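Long-range contact in aspartate aminotransferase (Leishmania major, PDB 4H51), which probably transfers amino groups between L-aspartate and 2-oxoglutarate with the help of a covalently bound pyridoxal phosphate cofactor: residues G118-T130 against W147-W159. Sequence-based numbering, arbitrary orientation.
Sequences GTGAVSLGAKLLT and WPNHYGVVKAAGW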
# COMPACT_ATOMS: atom_id res chain seq x y z
N GLY B 118 9.56 1.37 -1.96
CA GLY B 118 10.24 0.71 -3.06
C GLY B 118 9.65 -0.63 -3.40
O GLY B 118 9.63 -1.02 -4.55
N THR B 119 9.18 -1.37 -2.40
CA THR B 119 8.57 -2.65 -2.68
C THR B 119 7.34 -2.39 -3.55
O THR B 119 7.16 -3.04 -4.56
CB THR B 119 8.13 -3.44 -1.42
OG1 THR B 119 9.23 -3.61 -0.49
CG2 THR B 119 7.50 -4.79 -1.82
N GLY B 120 6.50 -1.44 -3.13
CA GLY B 120 5.30 -1.07 -3.89
C GLY B 120 5.63 -0.68 -5.31
O GLY B 120 4.90 -1.01 -6.27
N ALA B 121 6.73 0.06 -5.49
CA ALA B 121 7.14 0.48 -6.83
C ALA B 121 7.62 -0.69 -7.69
O ALA B 121 7.36 -0.71 -8.91
CB ALA B 121 8.23 1.58 -6.71
N VAL B 122 8.31 -1.65 -7.08
CA VAL B 122 8.79 -2.83 -7.83
C VAL B 122 7.56 -3.63 -8.25
O VAL B 122 7.46 -4.00 -9.40
CB VAL B 122 9.79 -3.69 -7.07
CG1 VAL B 122 10.12 -5.01 -7.84
CG2 VAL B 122 11.05 -2.88 -6.82
N SER B 123 6.62 -3.88 -7.32
CA SER B 123 5.42 -4.61 -7.66
C SER B 123 4.60 -3.92 -8.74
O SER B 123 4.18 -4.55 -9.74
CB SER B 123 4.56 -4.80 -6.40
OG SER B 123 3.39 -5.51 -6.70
N LEU B 124 4.35 -2.61 -8.54
CA LEU B 124 3.59 -1.84 -9.52
C LEU B 124 4.27 -1.82 -10.91
O LEU B 124 3.59 -1.93 -11.94
CB LEU B 124 3.33 -0.40 -9.04
CG LEU B 124 2.50 0.49 -9.97
CD1 LEU B 124 1.10 -0.07 -10.18
CD2 LEU B 124 2.29 1.89 -9.37
N GLY B 125 5.57 -1.60 -10.92
CA GLY B 125 6.35 -1.59 -12.16
C GLY B 125 6.29 -2.95 -12.84
O GLY B 125 6.12 -3.03 -14.04
N ALA B 126 6.42 -4.01 -12.07
CA ALA B 126 6.38 -5.36 -12.62
C ALA B 126 5.02 -5.62 -13.26
O ALA B 126 4.98 -6.20 -14.34
CB ALA B 126 6.69 -6.42 -11.58
N LYS B 127 3.94 -5.14 -12.62
CA LYS B 127 2.60 -5.24 -13.21
C LYS B 127 2.43 -4.37 -14.43
O LYS B 127 1.89 -4.79 -15.45
CB LYS B 127 1.51 -4.90 -12.17
CG LYS B 127 1.45 -5.93 -11.05
CD LYS B 127 0.36 -5.70 -10.00
CE LYS B 127 0.83 -6.25 -8.65
NZ LYS B 127 -0.25 -6.50 -7.64
N LEU B 128 2.90 -3.14 -14.37
CA LEU B 128 2.80 -2.26 -15.54
C LEU B 128 3.45 -2.89 -16.79
O LEU B 128 2.95 -2.77 -17.92
CB LEU B 128 3.46 -0.91 -15.23
CG LEU B 128 3.57 0.12 -16.36
CD1 LEU B 128 2.19 0.61 -16.82
CD2 LEU B 128 4.40 1.31 -15.88
N LEU B 129 4.58 -3.54 -16.58
CA LEU B 129 5.40 -4.11 -17.67
C LEU B 129 4.66 -5.27 -18.35
O LEU B 129 4.91 -5.55 -19.52
CB LEU B 129 6.75 -4.55 -17.14
CG LEU B 129 7.74 -3.39 -16.92
CD1 LEU B 129 8.97 -3.81 -16.17
CD2 LEU B 129 8.15 -2.64 -18.16
N THR B 130 3.77 -5.95 -17.62
CA THR B 130 2.95 -7.00 -18.23
C THR B 130 1.97 -6.42 -19.26
O THR B 130 1.39 -7.18 -20.03
CB THR B 130 2.18 -7.85 -17.19
OG1 THR B 130 1.08 -7.11 -16.62
CG2 THR B 130 3.13 -8.33 -16.08
N TRP B 147 17.98 -9.31 -3.88
CA TRP B 147 17.10 -9.14 -2.76
C TRP B 147 16.13 -10.27 -2.75
O TRP B 147 15.42 -10.49 -3.72
CB TRP B 147 16.36 -7.87 -2.93
CG TRP B 147 15.36 -7.50 -1.88
CD1 TRP B 147 15.51 -7.56 -0.51
CD2 TRP B 147 14.11 -6.81 -2.11
NE1 TRP B 147 14.42 -7.01 0.12
CE2 TRP B 147 13.55 -6.52 -0.79
CE3 TRP B 147 13.41 -6.43 -3.22
CZ2 TRP B 147 12.29 -5.93 -0.64
CZ3 TRP B 147 12.15 -5.82 -3.07
CH2 TRP B 147 11.62 -5.55 -1.80
N PRO B 148 16.05 -10.99 -1.60
CA PRO B 148 15.22 -12.17 -1.63
C PRO B 148 13.81 -11.89 -2.05
O PRO B 148 13.23 -12.75 -2.68
CB PRO B 148 15.26 -12.65 -0.18
CG PRO B 148 16.61 -12.24 0.29
CD PRO B 148 16.84 -10.90 -0.36
N ASN B 149 13.27 -10.69 -1.80
CA ASN B 149 11.90 -10.43 -2.18
C ASN B 149 11.67 -10.16 -3.67
O ASN B 149 10.54 -10.18 -4.11
CB ASN B 149 11.35 -9.25 -1.37
CG ASN B 149 9.81 -9.28 -1.22
OD1 ASN B 149 9.23 -10.36 -1.14
ND2 ASN B 149 9.16 -8.08 -1.07
N HIS B 150 12.70 -9.90 -4.48
CA HIS B 150 12.48 -9.66 -5.94
C HIS B 150 11.70 -10.78 -6.58
O HIS B 150 10.78 -10.53 -7.34
CB HIS B 150 13.80 -9.49 -6.73
CG HIS B 150 14.36 -8.07 -6.74
ND1 HIS B 150 15.69 -7.80 -6.92
CD2 HIS B 150 13.74 -6.84 -6.57
CE1 HIS B 150 15.88 -6.48 -6.88
NE2 HIS B 150 14.70 -5.90 -6.64
N TYR B 151 12.10 -12.03 -6.32
CA TYR B 151 11.50 -13.19 -6.98
C TYR B 151 9.97 -13.28 -6.76
O TYR B 151 9.15 -13.37 -7.71
CB TYR B 151 12.26 -14.50 -6.54
CG TYR B 151 11.98 -15.66 -7.48
CD1 TYR B 151 10.80 -16.44 -7.33
CD2 TYR B 151 12.83 -15.93 -8.56
CE1 TYR B 151 10.49 -17.49 -8.22
CE2 TYR B 151 12.51 -16.96 -9.47
CZ TYR B 151 11.36 -17.74 -9.29
OH TYR B 151 11.06 -18.76 -10.19
N GLY B 152 9.58 -13.18 -5.49
CA GLY B 152 8.17 -13.27 -5.14
C GLY B 152 7.36 -12.13 -5.69
O GLY B 152 6.24 -12.31 -6.14
N VAL B 153 7.92 -10.93 -5.64
CA VAL B 153 7.25 -9.76 -6.17
C VAL B 153 7.00 -9.93 -7.65
O VAL B 153 5.90 -9.72 -8.15
CB VAL B 153 8.04 -8.44 -5.88
CG1 VAL B 153 7.40 -7.29 -6.61
CG2 VAL B 153 8.08 -8.20 -4.37
N VAL B 154 8.02 -10.35 -8.38
CA VAL B 154 7.88 -10.46 -9.83
C VAL B 154 6.91 -11.60 -10.24
O VAL B 154 6.09 -11.44 -11.16
CB VAL B 154 9.33 -10.55 -10.40
CG1 VAL B 154 9.45 -11.32 -11.67
CG2 VAL B 154 9.93 -9.13 -10.49
N LYS B 155 7.03 -12.75 -9.59
CA LYS B 155 6.09 -13.90 -9.74
C LYS B 155 4.63 -13.49 -9.50
O LYS B 155 3.74 -13.77 -10.32
CB LYS B 155 6.50 -15.02 -8.76
CG LYS B 155 5.80 -16.39 -8.92
CD LYS B 155 6.32 -17.41 -7.89
CE LYS B 155 5.30 -18.54 -7.69
NZ LYS B 155 5.82 -19.68 -6.88
N ALA B 156 4.40 -12.82 -8.38
CA ALA B 156 3.09 -12.39 -8.02
C ALA B 156 2.49 -11.39 -9.01
O ALA B 156 1.27 -11.37 -9.22
CB ALA B 156 3.11 -11.80 -6.62
N ALA B 157 3.33 -10.56 -9.62
CA ALA B 157 2.88 -9.66 -10.70
C ALA B 157 2.53 -10.36 -12.03
O ALA B 157 2.07 -9.70 -12.95
CB ALA B 157 3.96 -8.61 -10.97
N GLY B 158 2.79 -11.67 -12.16
CA GLY B 158 2.39 -12.43 -13.34
C GLY B 158 3.54 -12.94 -14.24
O GLY B 158 3.30 -13.53 -15.31
N TRP B 159 4.77 -12.77 -13.80
CA TRP B 159 5.91 -13.18 -14.63
C TRP B 159 6.20 -14.64 -14.49
O TRP B 159 6.50 -15.08 -13.41
CB TRP B 159 7.16 -12.35 -14.34
CG TRP B 159 6.96 -10.94 -14.80
CD1 TRP B 159 6.32 -9.91 -14.10
CD2 TRP B 159 7.29 -10.36 -16.09
NE1 TRP B 159 6.29 -8.77 -14.83
CE2 TRP B 159 6.85 -8.97 -16.05
CE3 TRP B 159 7.93 -10.82 -17.23
CZ2 TRP B 159 7.01 -8.12 -17.10
CZ3 TRP B 159 8.10 -9.94 -18.29
CH2 TRP B 159 7.65 -8.62 -18.23
O HOH W 1 3.83 -8.15 -6.84
O HOH W 2 -0.04 -8.60 -14.06
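A126 and A157, two alanines facing each other toward the C-terminal end of helix 148-156, illustrate how small residues can meet methyl to methyl between helices lying on one sheet; V122 and V153 pack farther along. The axes of 118-129 and 148-156 pass 8.8 Å apart at a crossing angle of -39°. A126 CB meets A157 CB at 3.6 Å. K127 CG also touches A157 CB, at about a right angle to the approach of A126, and the lysine's ammonium forms a salt bridge with E301 of the same chain. V153, its CG1 held anti to the backbone N (chi1 173°), sends this methyl against V122 CG1 and tightly onto the backbone at S123 CA (3.5 Å). In the large domain of this fold type I aminotransferase, both helices follow strands of the mixed central sheet, and H150 and V154 rest on strands 140-144 and 192-196.

Direct polar contact comes from the indole of W159, which lies beyond the Schellman turn at G158. Its NE1 donates to A126 O (2.9 Å, N-H...O 166°); the oxygen lies in the ring plane, although the nitrogen sits above the carbonyl plane. L129 CB touches the same ring's edge at CZ2, while T130 CG2 approaches NE1 obliquely. Water extends the polar link: one molecule donates to both T130 OG1 and A157 O.

At the cofactor end, W147 presents its edge, CH2 lying 3.3 Å from T119 OG1, and N149 CB covers one indole face. That hydroxyl also hydrogen-bonds the phosphate of the lysine-bound cofactor at position 265 and T303 of the second subunit.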